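Local coordinates for alpha-glucosidase YIHQ (Escherichia coli, PDB 5AEE), which hydrolyses alpha-sulfoquinovosides such as sulfoquinovosyl diacylglycerol sulfolipids and sulfoquinovosyl glycerol, releasing sulfoquinovose for use as a source of carbon and sulfur, at residues A[303-308]-A[342-347]; A[467-472]-A[502-507]; A[532-537]-A[560-565]. The protein carries 1 engineered substitution. All coordinates share one frame; numbering follows the deposited sequence.

Interaction 1 (A[303-308]-A[342-347]). With NSQ (4-nitrophenyl alpha-D-6-sulfoquinovoside), chain E.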
loop_
_atom_site.group_PDB
_atom_site.type_symbol
_atom_site.label_atom_id
_atom_site.label_comp_id
_atom_site.label_asym_id
_atom_site.label_seq_id
_atom_site.Cartn_x
_atom_site.Cartn_y
_atom_site.Cartn_z
ATOM N N MET A 303 -8.505 17.860 -13.146
ATOM C CA MET A 303 -8.014 18.067 -14.543
ATOM C C MET A 303 -6.573 17.645 -14.578
ATOM O O MET A 303 -5.681 18.298 -13.971
ATOM C CB MET A 303 -8.123 19.531 -14.951
ATOM C CG MET A 303 -7.559 19.832 -16.342
ATOM S SD MET A 303 -8.256 18.730 -17.618
ATOM C CE MET A 303 -9.963 19.258 -17.397
ATOM N N TRP A 304 -6.287 16.582 -15.291
ATOM C CA TRP A 304 -4.885 16.026 -15.286
ATOM C C TRP A 304 -3.843 16.714 -16.144
ATOM O O TRP A 304 -3.192 16.148 -17.055
ATOM C CB TRP A 304 -4.885 14.522 -15.563
ATOM C CG TRP A 304 -5.629 13.666 -14.644
ATOM C CD1 TRP A 304 -6.402 14.009 -13.554
ATOM C CD2 TRP A 304 -5.735 12.262 -14.752
ATOM N NE1 TRP A 304 -6.933 12.888 -12.975
ATOM C CE2 TRP A 304 -6.541 11.808 -13.683
ATOM C CE3 TRP A 304 -5.183 11.341 -15.611
ATOM C CZ2 TRP A 304 -6.852 10.495 -13.494
ATOM C CZ3 TRP A 304 -5.486 10.009 -15.407
ATOM C CH2 TRP A 304 -6.284 9.602 -14.343
ATOM N N ASN A 305 -3.562 17.956 -15.765
ATOM C CA ASN A 305 -2.541 18.736 -16.364
ATOM C C ASN A 305 -1.964 19.540 -15.231
ATOM O O ASN A 305 -2.645 20.409 -14.653
ATOM C CB ASN A 305 -3.130 19.651 -17.444
ATOM C CG ASN A 305 -2.053 20.281 -18.279
ATOM O OD1 ASN A 305 -1.333 19.605 -19.037
ATOM N ND2 ASN A 305 -1.862 21.572 -18.074
ATOM N N TRP A 306 -0.706 19.263 -14.949
ATOM C CA TRP A 306 -0.104 19.515 -13.661
ATOM C C TRP A 306 0.490 20.888 -13.620
ATOM O O TRP A 306 1.669 21.053 -13.495
ATOM C CB TRP A 306 0.927 18.474 -13.351
ATOM C CG TRP A 306 0.328 17.078 -13.617
ATOM C CD1 TRP A 306 0.877 16.134 -14.416
ATOM C CD2 TRP A 306 -0.878 16.532 -13.114
ATOM N NE1 TRP A 306 0.102 15.019 -14.447
ATOM C CE2 TRP A 306 -0.984 15.230 -13.633
ATOM C CE3 TRP A 306 -1.870 16.984 -12.240
ATOM C CZ2 TRP A 306 -2.056 14.430 -13.381
ATOM C CZ3 TRP A 306 -2.937 16.153 -11.965
ATOM C CH2 TRP A 306 -3.026 14.909 -12.512
ATOM N N LYS A 307 -0.415 21.859 -13.576
ATOM C CA LYS A 307 -0.048 23.254 -13.492
ATOM C C LYS A 307 -1.152 23.935 -12.718
ATOM O O LYS A 307 -2.312 23.662 -12.908
ATOM C CB LYS A 307 0.004 23.761 -14.943
ATOM C CG LYS A 307 0.502 25.162 -15.133
ATOM C CD LYS A 307 0.310 25.546 -16.611
ATOM C CE LYS A 307 -0.193 26.983 -16.797
ATOM N NZ LYS A 307 0.748 28.048 -16.335
ATOM N N TRP A 308 -0.792 24.859 -11.868
ATOM C CA TRP A 308 -1.725 25.630 -11.094
ATOM C C TRP A 308 -2.698 26.299 -12.042
ATOM O O TRP A 308 -2.283 27.022 -12.982
ATOM C CB TRP A 308 -0.929 26.685 -10.320
ATOM C CG TRP A 308 -1.704 27.824 -9.748
ATOM C CD1 TRP A 308 -2.954 27.793 -9.226
ATOM C CD2 TRP A 308 -1.259 29.167 -9.610
ATOM N NE1 TRP A 308 -3.324 29.003 -8.767
ATOM C CE2 TRP A 308 -2.323 29.892 -9.019
ATOM C CE3 TRP A 308 -0.106 29.817 -9.922
ATOM C CZ2 TRP A 308 -2.224 31.239 -8.695
ATOM C CZ3 TRP A 308 -0.003 31.193 -9.623
ATOM C CH2 TRP A 308 -1.062 31.865 -9.047
ATOM N N LYS A 342 -4.756 18.565 -23.088
ATOM C CA LYS A 342 -4.026 19.645 -22.410
ATOM C C LYS A 342 -2.572 19.673 -22.778
ATOM O O LYS A 342 -2.067 18.750 -23.417
ATOM C CB LYS A 342 -4.211 19.499 -20.876
ATOM C CG LYS A 342 -5.650 19.754 -20.386
ATOM C CD LYS A 342 -6.013 21.209 -20.397
ATOM C CE LYS A 342 -7.485 21.298 -20.087
ATOM N NZ LYS A 342 -7.971 22.690 -20.070
ATOM N N ASP A 343 -1.918 20.753 -22.343
ATOM C CA ASP A 343 -0.576 21.144 -22.717
ATOM C C ASP A 343 0.536 20.131 -22.454
ATOM O O ASP A 343 1.422 19.933 -23.299
ATOM C CB ASP A 343 -0.160 22.390 -21.886
ATOM C CG ASP A 343 -0.541 23.682 -22.519
ATOM O OD1 ASP A 343 -1.445 23.720 -23.379
ATOM O OD2 ASP A 343 0.091 24.694 -22.149
ATOM N N LEU A 344 0.576 19.572 -21.236
ATOM C CA LEU A 344 1.674 18.691 -20.898
ATOM C C LEU A 344 1.711 17.483 -21.778
ATOM O O LEU A 344 2.802 17.004 -22.095
ATOM C CB LEU A 344 1.637 18.230 -19.437
ATOM C CG LEU A 344 1.908 19.289 -18.389
ATOM C CD1 LEU A 344 2.059 18.560 -17.049
ATOM C CD2 LEU A 344 3.157 20.087 -18.738
ATOM N N CYS A 345 0.544 16.966 -22.121
ATOM C CA CYS A 345 0.462 15.815 -23.001
ATOM C C CYS A 345 0.995 16.149 -24.375
ATOM O O CYS A 345 1.736 15.360 -24.961
ATOM C CB CYS A 345 -0.949 15.303 -23.150
ATOM S SG CYS A 345 -0.962 13.663 -23.938
ATOM N N GLU A 346 0.670 17.351 -24.831
ATOM C CA GLU A 346 1.194 17.848 -26.108
ATOM C C GLU A 346 2.706 17.971 -26.046
ATOM O O GLU A 346 3.416 17.475 -26.918
ATOM C CB GLU A 346 0.554 19.171 -26.469
ATOM C CG GLU A 346 0.773 19.547 -27.915
ATOM C CD GLU A 346 0.242 20.936 -28.225
ATOM O OE1 GLU A 346 0.673 21.918 -27.564
ATOM O OE2 GLU A 346 -0.621 21.038 -29.131
ATOM N N GLU A 347 3.208 18.593 -24.992
ATOM C CA GLU A 347 4.652 18.743 -24.836
ATOM C C GLU A 347 5.344 17.373 -24.733
ATOM O O GLU A 347 6.381 17.130 -25.386
ATOM C CB GLU A 347 4.954 19.613 -23.639
ATOM C CG GLU A 347 6.394 20.045 -23.586
ATOM C CD GLU A 347 6.671 21.056 -22.494
ATOM O OE1 GLU A 347 6.515 20.705 -21.313
ATOM O OE2 GLU A 347 7.040 22.209 -22.835
HETATM O O12 NSQ E . -8.780 10.511 -10.697
HETATM S S10 NSQ E . -9.193 11.750 -9.995
HETATM O O13 NSQ E . -8.761 13.042 -10.572
HETATM O O11 NSQ E . -10.635 11.664 -9.770
HETATM C C6 NSQ E . -8.446 11.786 -8.445
HETATM C C5 NSQ E . -8.779 10.630 -7.512
HETATM O O5 NSQ E . -7.992 9.514 -8.038
HETATM C C1 NSQ E . -7.913 8.361 -7.256
HETATM C C2 NSQ E . -7.499 8.687 -5.804
HETATM O O2 NSQ E . -7.431 7.460 -5.130
HETATM C C3 NSQ E . -8.474 9.689 -5.227
HETATM O O3 NSQ E . -8.179 10.022 -3.888
HETATM C C4 NSQ E . -8.484 10.963 -6.039
HETATM O O4 NSQ E . -9.502 11.855 -5.493
HETATM O O1 NSQ E . -9.227 7.809 -7.314
HETATM C C25 NSQ E . -9.572 7.192 -8.451
HETATM C C26 NSQ E . -8.836 6.075 -8.880
HETATM C C27 NSQ E . -9.166 5.507 -10.074
HETATM C C28 NSQ E . -10.254 5.984 -10.796
HETATM N N32 NSQ E . -10.524 5.396 -12.047
HETATM O O33 NSQ E . -11.231 6.038 -12.877
HETATM O O34 NSQ E . -9.905 4.332 -12.401
HETATM C C29 NSQ E . -10.947 7.105 -10.349
HETATM C C30 NSQ E . -10.609 7.716 -9.156
HETATM O O HOH W 1 -1.803 17.288 -20.273
#
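N305 and L344 bring their CA atoms to 6.2 Å where the irregular loop 303-308 runs past the first turn of helix 343-351. Two inverse gamma turns, centred on W304 and W306, kink this loop and leave N305 between them facing the helix. Its chi1 of -169° turns CG opposite the backbone N and carries the amide across the gap. OD1 accepts the backbone N-H of L344 at 2.9 Å, in the carbonyl plane and nearly straight at 162°. The same oxygen takes a second donor, a water at 2.7 Å, which in turn receives the N-H of C345. Asparagine suits the place because one carbonyl oxygen serves one first-turn amide directly and a second through the water, where the helix itself offers no acceptor, and the positive end of the helix dipole probably strengthens both bonds.

Apolar contacts lie on both sides of the amide. L344 reaches over with CD1, 3.8 Å from W306 CD1, and also covers the buried W306 N, which finds no partner. The W306 indole is fixed through NE1 to the carbonyl oxygen of Y337, and one of its faces lies against the backbone carbonyl carbon of W304. M303 and K342 cross at about a right angle, and the lysine contributes its methylenes to the thioether, with CE 3.6 Å from M303 SD.

W304 turns from the helix toward the substrate, where NE1 meets the sulfonate oxygen O13 of NSQ at 3.0 Å with an almost straight N-H...O angle of 174°. Through W304, and next to R301 and V302 of strand 300-302, which also bind NSQ, the loop forms part of the sulfosugar pocket of a GH31 sulfoquinovosidase.

Interaction 2 (A[467-472]-A[502-507]). Engineered in segment 467-472: N472 (natural residue Asp). With CA (calcium ion), chain C; NSQ (4-nitrophenyl alpha-D-6-sulfoquinovoside), chain E.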
loop_
_atom_site.group_PDB
_atom_site.type_symbol
_atom_site.label_atom_id
_atom_site.label_comp_id
_atom_site.label_asym_id
_atom_site.label_seq_id
_atom_site.Cartn_x
_atom_site.Cartn_y
_atom_site.Cartn_z
ATOM N N MET A 467 5.014 8.086 2.158
ATOM C CA MET A 467 3.765 7.785 2.897
ATOM C C MET A 467 2.848 7.049 1.972
ATOM O O MET A 467 2.748 7.413 0.772
ATOM C CB MET A 467 3.098 9.059 3.355
ATOM C CG MET A 467 1.695 8.899 3.891
ATOM S SD MET A 467 1.508 8.014 5.465
ATOM C CE MET A 467 2.145 9.285 6.590
ATOM N N MET A 468 2.275 5.959 2.445
ATOM C CA MET A 468 1.200 5.318 1.702
ATOM C C MET A 468 -0.158 5.793 2.238
ATOM O O MET A 468 -0.290 6.047 3.437
ATOM C CB MET A 468 1.264 3.812 1.843
ATOM C CG MET A 468 2.596 3.258 1.465
ATOM S SD MET A 468 3.291 3.698 -0.118
ATOM C CE MET A 468 2.019 3.279 -1.312
ATOM N N TRP A 469 -1.168 5.900 1.357
ATOM C CA TRP A 469 -2.532 5.992 1.827
ATOM C C TRP A 469 -3.291 4.775 1.283
ATOM O O TRP A 469 -2.899 4.223 0.276
ATOM C CB TRP A 469 -3.215 7.325 1.607
ATOM C CG TRP A 469 -4.097 7.463 0.423
ATOM C CD1 TRP A 469 -5.465 7.291 0.414
ATOM C CD2 TRP A 469 -3.727 7.789 -0.883
ATOM N NE1 TRP A 469 -5.939 7.469 -0.827
ATOM C CE2 TRP A 469 -4.916 7.799 -1.656
ATOM C CE3 TRP A 469 -2.498 8.066 -1.513
ATOM C CZ2 TRP A 469 -4.925 8.059 -2.993
ATOM C CZ3 TRP A 469 -2.512 8.383 -2.860
ATOM C CH2 TRP A 469 -3.715 8.344 -3.597
ATOM N N ALA A 470 -4.384 4.443 1.949
ATOM C CA ALA A 470 -5.132 3.206 1.653
ATOM C C ALA A 470 -6.028 3.238 0.395
ATOM O O ALA A 470 -6.806 2.271 0.175
ATOM C CB ALA A 470 -5.967 2.794 2.864
ATOM N N GLY A 471 -5.892 4.236 -0.460
ATOM C CA GLY A 471 -6.629 4.272 -1.696
ATOM C C GLY A 471 -8.108 4.469 -1.397
ATOM O O GLY A 471 -8.471 5.079 -0.410
ATOM N N ASN A 472 -8.950 3.918 -2.234
ATOM C CA ASN A 472 -10.396 4.240 -2.218
ATOM C C ASN A 472 -11.204 3.195 -1.524
ATOM O O ASN A 472 -11.418 2.106 -2.089
ATOM C CB ASN A 472 -10.859 4.370 -3.667
ATOM C CG ASN A 472 -10.266 5.541 -4.385
ATOM O OD1 ASN A 472 -9.643 6.410 -3.791
ATOM N ND2 ASN A 472 -10.481 5.570 -5.690
ATOM N N HIS A 502 -1.875 5.810 6.126
ATOM C CA HIS A 502 -3.075 6.515 6.551
ATOM C C HIS A 502 -4.196 6.249 5.548
ATOM O O HIS A 502 -3.994 5.573 4.594
ATOM C CB HIS A 502 -2.779 8.018 6.791
ATOM C CG HIS A 502 -2.718 8.845 5.561
ATOM N ND1 HIS A 502 -1.635 8.803 4.709
ATOM C CD2 HIS A 502 -3.614 9.673 4.986
ATOM C CE1 HIS A 502 -1.839 9.632 3.705
ATOM N NE2 HIS A 502 -3.057 10.110 3.804
ATOM N N SER A 503 -5.394 6.773 5.812
ATOM C CA SER A 503 -6.525 6.662 4.941
ATOM C C SER A 503 -7.324 7.912 4.945
ATOM O O SER A 503 -7.202 8.746 5.859
ATOM C CB SER A 503 -7.451 5.498 5.346
ATOM O OG SER A 503 -7.907 5.661 6.692
ATOM N N ASP A 504 -8.102 8.037 3.876
ATOM C CA ASP A 504 -9.075 9.095 3.750
ATOM C C ASP A 504 -9.988 9.112 4.943
ATOM O O ASP A 504 -10.749 8.159 5.170
ATOM C CB ASP A 504 -9.977 8.912 2.533
ATOM C CG ASP A 504 -9.230 9.014 1.206
ATOM O OD1 ASP A 504 -8.188 9.783 1.055
ATOM O OD2 ASP A 504 -9.676 8.220 0.330
ATOM N N ILE A 505 -9.989 10.181 5.692
ATOM C CA ILE A 505 -11.030 10.272 6.772
ATOM C C ILE A 505 -12.414 10.404 6.111
ATOM O O ILE A 505 -12.723 11.410 5.458
ATOM C CB ILE A 505 -10.821 11.427 7.731
ATOM C CG1 ILE A 505 -9.601 11.212 8.544
ATOM C CG2 ILE A 505 -12.015 11.578 8.710
ATOM C CD1 ILE A 505 -9.127 12.500 9.265
ATOM N N GLY A 506 -13.200 9.338 6.242
ATOM C CA GLY A 506 -14.521 9.225 5.675
ATOM C C GLY A 506 -14.622 8.302 4.473
ATOM O O GLY A 506 -15.687 8.080 3.977
ATOM N N GLY A 507 -13.529 7.751 3.986
ATOM C CA GLY A 507 -13.612 7.008 2.736
ATOM C C GLY A 507 -13.731 7.896 1.497
ATOM O O GLY A 507 -13.731 9.189 1.574
HETATM CA CA CA C . -12.279 0.209 -2.995
HETATM O O12 NSQ E . -8.780 10.511 -10.697
HETATM S S10 NSQ E . -9.193 11.750 -9.995
HETATM O O13 NSQ E . -8.761 13.042 -10.572
HETATM O O11 NSQ E . -10.635 11.664 -9.770
HETATM C C6 NSQ E . -8.446 11.786 -8.445
HETATM C C5 NSQ E . -8.779 10.630 -7.512
HETATM O O5 NSQ E . -7.992 9.514 -8.038
HETATM C C1 NSQ E . -7.913 8.361 -7.256
HETATM C C2 NSQ E . -7.499 8.687 -5.804
HETATM O O2 NSQ E . -7.431 7.460 -5.130
HETATM C C3 NSQ E . -8.474 9.689 -5.227
HETATM O O3 NSQ E . -8.179 10.022 -3.888
HETATM C C4 NSQ E . -8.484 10.963 -6.039
HETATM O O4 NSQ E . -9.502 11.855 -5.493
HETATM O O1 NSQ E . -9.227 7.809 -7.314
HETATM C C25 NSQ E . -9.572 7.192 -8.451
HETATM C C26 NSQ E . -8.836 6.075 -8.880
HETATM C C27 NSQ E . -9.166 5.507 -10.074
HETATM C C28 NSQ E . -10.254 5.984 -10.796
HETATM N N32 NSQ E . -10.524 5.396 -12.047
HETATM O O33 NSQ E . -11.231 6.038 -12.877
HETATM O O34 NSQ E . -9.905 4.332 -12.401
HETATM C C29 NSQ E . -10.947 7.105 -10.349
HETATM C C30 NSQ E . -10.609 7.716 -9.156
HETATM O O HOH W 2 -8.525 8.044 -2.099
HETATM O O HOH W 3 -7.893 5.604 2.223
HETATM O O HOH W 4 -14.108 1.702 -3.165
HETATM O O HOH W 5 -11.434 1.141 -4.988
#
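W469 and H502 form the parallel bridge between the sixth and seventh strands of the TIM barrel, the two strands of one beta-alpha-beta unit. H502 N donates a hydrogen bond to M468 O at 3.1 Å, and H502 O receives A470 N at 2.9 Å. The H502 side chain folds back toward the partner strand because chi1, 79°, sets CG between the backbone N and the carbonyl carbon. One face of its ring then meets W469 CB, 3.7 Å from the ring centroid in a CH-pi contact, while ND1 makes a weak bond to M467 SD at 3.3 Å.

Tryptophan suits 469 because its wide indole reaches the sugar O2 with its edge while NE1 donates to a water at 2.9 Å. That water also lies 2.7 Å from D504 OD2 and contacts NSQ O3. An alanine in place of W469 would probably leave this water without its N-H donor and open a gap beside the sugar. The engineered N472, replacing the aspartate inferred to be the proton donor, gives ND2 to the glycosidic O1 at 3.0 Å and accepts O2-H at OD1, and its backbone oxygen binds calcium with Q153, G154 and D481.

R535 of the next strand hydrogen-bonds H502 NE2 through NE and makes a cation-pi contact with W469. Strand 451-454 lies on the far side of 468-469, strand 534-536 borders 501-505, and S503 reaches W524 of helix 518-528.

Interaction 3 (A[532-537]-A[560-565]). With NSQ (4-nitrophenyl alpha-D-6-sulfoquinovoside), chain E.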
loop_
_atom_site.group_PDB
_atom_site.type_symbol
_atom_site.label_atom_id
_atom_site.label_comp_id
_atom_site.label_asym_id
_atom_site.label_seq_id
_atom_site.Cartn_x
_atom_site.Cartn_y
_atom_site.Cartn_z
ATOM N N PRO A 532 -0.457 7.781 11.843
ATOM C CA PRO A 532 0.514 8.890 11.730
ATOM C C PRO A 532 0.113 10.082 10.913
ATOM O O PRO A 532 0.874 11.054 10.901
ATOM C CB PRO A 532 1.741 8.228 11.107
ATOM C CG PRO A 532 1.252 6.916 10.476
ATOM C CD PRO A 532 0.067 6.510 11.299
ATOM N N MET A 533 -1.055 10.058 10.263
ATOM C CA MET A 533 -1.516 11.181 9.475
ATOM C C MET A 533 -3.017 11.304 9.421
ATOM O O MET A 533 -3.706 10.327 9.150
ATOM C CB MET A 533 -0.931 11.140 8.068
ATOM C CG MET A 533 -1.202 12.372 7.222
ATOM S SD MET A 533 -0.268 12.250 5.709
ATOM C CE MET A 533 -1.028 13.465 4.669
ATOM N N MET A 534 -3.495 12.518 9.692
ATOM C CA MET A 534 -4.911 12.839 9.560
ATOM C C MET A 534 -5.191 13.668 8.322
ATOM O O MET A 534 -4.715 14.836 8.189
ATOM C CB MET A 534 -5.414 13.586 10.800
ATOM C CG MET A 534 -5.339 12.793 12.103
ATOM S SD MET A 534 -6.264 13.644 13.381
ATOM C CE MET A 534 -8.004 13.398 12.933
ATOM N N ARG A 535 -5.947 13.093 7.408
ATOM C CA ARG A 535 -6.283 13.814 6.170
ATOM C C ARG A 535 -7.668 13.456 5.717
ATOM O O ARG A 535 -8.008 12.262 5.614
ATOM C CB ARG A 535 -5.247 13.552 5.091
ATOM C CG ARG A 535 -5.656 14.135 3.717
ATOM C CD ARG A 535 -4.730 13.692 2.610
ATOM N NE ARG A 535 -4.756 12.253 2.440
ATOM C CZ ARG A 535 -5.739 11.533 1.908
ATOM N NH1 ARG A 535 -6.835 12.105 1.392
ATOM N NH2 ARG A 535 -5.607 10.176 1.836
ATOM N N THR A 536 -8.461 14.459 5.386
ATOM C CA THR A 536 -9.792 14.205 4.876
ATOM C C THR A 536 -9.863 14.173 3.352
ATOM O O THR A 536 -8.917 14.519 2.642
ATOM C CB THR A 536 -10.865 15.204 5.418
ATOM O OG1 THR A 536 -10.755 16.463 4.774
ATOM C CG2 THR A 536 -10.745 15.368 6.925
ATOM N N HIS A 537 -10.998 13.670 2.864
ATOM C CA HIS A 537 -11.336 13.660 1.420
ATOM C C HIS A 537 -12.799 13.983 1.276
ATOM O O HIS A 537 -13.615 13.428 2.006
ATOM C CB HIS A 537 -11.109 12.253 0.832
ATOM C CG HIS A 537 -10.721 12.228 -0.600
ATOM N ND1 HIS A 537 -11.323 13.005 -1.541
ATOM C CD2 HIS A 537 -9.820 11.479 -1.266
ATOM C CE1 HIS A 537 -10.832 12.746 -2.727
ATOM N NE2 HIS A 537 -9.904 11.836 -2.592
ATOM N N ARG A 560 -12.016 18.008 18.844
ATOM C CA ARG A 560 -11.609 17.055 19.862
ATOM C C ARG A 560 -10.544 16.100 19.299
ATOM O O ARG A 560 -9.532 15.886 19.917
ATOM C CB ARG A 560 -12.822 16.228 20.355
ATOM C CG ARG A 560 -12.466 15.121 21.351
ATOM C CD ARG A 560 -13.681 14.171 21.511
ATOM N NE ARG A 560 -13.344 12.977 22.259
ATOM C CZ ARG A 560 -12.998 12.979 23.546
ATOM N NH1 ARG A 560 -12.926 14.107 24.256
ATOM N NH2 ARG A 560 -12.691 11.846 24.131
ATOM N N MET A 561 -10.820 15.423 18.205
ATOM C CA MET A 561 -9.914 14.348 17.799
ATOM C C MET A 561 -8.597 14.838 17.216
ATOM O O MET A 561 -7.610 14.103 17.248
ATOM C CB MET A 561 -10.569 13.363 16.832
ATOM C CG MET A 561 -11.801 12.696 17.424
ATOM S SD MET A 561 -11.724 12.106 19.131
ATOM C CE MET A 561 -10.600 10.751 18.966
ATOM N N THR A 562 -8.593 16.048 16.662
ATOM C CA THR A 562 -7.333 16.675 16.291
ATOM C C THR A 562 -6.508 17.068 17.478
ATOM O O THR A 562 -5.281 17.012 17.445
ATOM C CB THR A 562 -7.518 17.846 15.313
ATOM O OG1 THR A 562 -8.279 18.925 15.887
ATOM C CG2 THR A 562 -8.188 17.337 14.082
ATOM N N THR A 563 -7.169 17.455 18.556
ATOM C CA THR A 563 -6.462 17.683 19.832
ATOM C C THR A 563 -5.816 16.420 20.357
ATOM O O THR A 563 -4.693 16.440 20.780
ATOM C CB THR A 563 -7.414 18.320 20.833
ATOM O OG1 THR A 563 -7.851 19.532 20.254
ATOM C CG2 THR A 563 -6.745 18.593 22.206
ATOM N N VAL A 564 -6.549 15.311 20.284
ATOM C CA VAL A 564 -6.016 14.010 20.630
ATOM C C VAL A 564 -4.777 13.706 19.817
ATOM O O VAL A 564 -3.711 13.402 20.384
ATOM C CB VAL A 564 -7.076 12.917 20.396
ATOM C CG1 VAL A 564 -6.494 11.493 20.404
ATOM C CG2 VAL A 564 -8.224 13.053 21.369
ATOM N N PHE A 565 -4.918 13.760 18.484
ATOM C CA PHE A 565 -3.795 13.511 17.548
ATOM C C PHE A 565 -2.615 14.366 17.852
ATOM O O PHE A 565 -1.500 13.853 18.011
ATOM C CB PHE A 565 -4.289 13.742 16.108
ATOM C CG PHE A 565 -3.248 13.547 15.060
ATOM C CD1 PHE A 565 -2.746 12.277 14.758
ATOM C CD2 PHE A 565 -2.713 14.662 14.373
ATOM C CE1 PHE A 565 -1.739 12.105 13.767
ATOM C CE2 PHE A 565 -1.747 14.487 13.392
ATOM C CZ PHE A 565 -1.251 13.224 13.078
HETATM O O12 NSQ E . -8.780 10.511 -10.697
HETATM S S10 NSQ E . -9.193 11.750 -9.995
HETATM O O13 NSQ E . -8.761 13.042 -10.572
HETATM O O11 NSQ E . -10.635 11.664 -9.770
HETATM C C6 NSQ E . -8.446 11.786 -8.445
HETATM C C5 NSQ E . -8.779 10.630 -7.512
HETATM O O5 NSQ E . -7.992 9.514 -8.038
HETATM C C1 NSQ E . -7.913 8.361 -7.256
HETATM C C2 NSQ E . -7.499 8.687 -5.804
HETATM O O2 NSQ E . -7.431 7.460 -5.130
HETATM C C3 NSQ E . -8.474 9.689 -5.227
HETATM O O3 NSQ E . -8.179 10.022 -3.888
HETATM C C4 NSQ E . -8.484 10.963 -6.039
HETATM O O4 NSQ E . -9.502 11.855 -5.493
HETATM O O1 NSQ E . -9.227 7.809 -7.314
HETATM C C25 NSQ E . -9.572 7.192 -8.451
HETATM C C26 NSQ E . -8.836 6.075 -8.880
HETATM C C27 NSQ E . -9.166 5.507 -10.074
HETATM C C28 NSQ E . -10.254 5.984 -10.796
HETATM N N32 NSQ E . -10.524 5.396 -12.047
HETATM O O33 NSQ E . -11.231 6.038 -12.877
HETATM O O34 NSQ E . -9.905 4.332 -12.401
HETATM C C29 NSQ E . -10.947 7.105 -10.349
HETATM C C30 NSQ E . -10.609 7.716 -9.156
#
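Chi1 of M534, -63°, puts CG opposite the carbonyl carbon, and chi1 of F565, 179°, puts CG, and with it the ring, opposite the backbone N; with these torsions each chain runs out toward the other's backbone, and the two lie alongside, running in opposite directions. This is the strand-to-helix layer of the TIM barrel: 534-536 is the eighth strand, and helix 552-567 lies outside it. The local axes pass 11.1 Å apart at 148°, with M534 CA and F565 CA at 8.1 Å, a gap that two long side chains fill.

M534 CG sits above the centre of the phenyl face, 3.7 Å from the F565 ring centroid, in a CH-pi contact. A bend at chi3 then sends the methyl aside. The sulfur lies obliquely over the same ring as a Met-aromatic contact, and SD closes to 3.4 Å from F565 CB. About a turn earlier in the helix, M534 CE rests 4.1 Å from T562 CG2, so the threonine offers its methyl to this core while OG1 bonds to the carbonyl oxygen of F558. Methionine suits the place because its unbranched, bendable chain can follow both the flat ring and the helix surface; V257 and I505 of the adjoining strands also touch it.

Past the end of the same strand, H537 serves the pocket. NSQ O3 lies at the edge of its ring, near the ring plane, 2.8 Å from H537 NE2, where either atom could donate, and NE2 gives a hydrogen bond to NSQ O4 at 2.9 Å.

At the other end of the segment, the buried carbonyl oxygen of P532 has no hydrogen-bond partner; the F565 ring turns its edge to it, with CZ 3.7 Å from P532 O, so that the slightly positive ring hydrogens probably give it mild compensation.

In the fold
The three contacts follow one another along the chain inside the GH31 TIM-barrel domain, and each holds a residue that binds NSQ. Interaction 1 belongs to the excursions after the second and third barrel strands, its centre about 26 Å from that of interaction 2 and about 33 Å from that of interaction 3. Interactions 2 and 3, with centres about 12 Å apart, lie on the neighbouring strands 501-505 and 534-536 of the barrel sheet and touch directly through a salt bridge, D504 OD1 to R535 NH1 at 2.7 Å. Separate parts of the barrel thus converge on one sulfosugar, interaction 1 at the sulfonate, interactions 2 and 3 at O1 to O4, although the methionine-phenylalanine packing of interaction 3 lies away from the site.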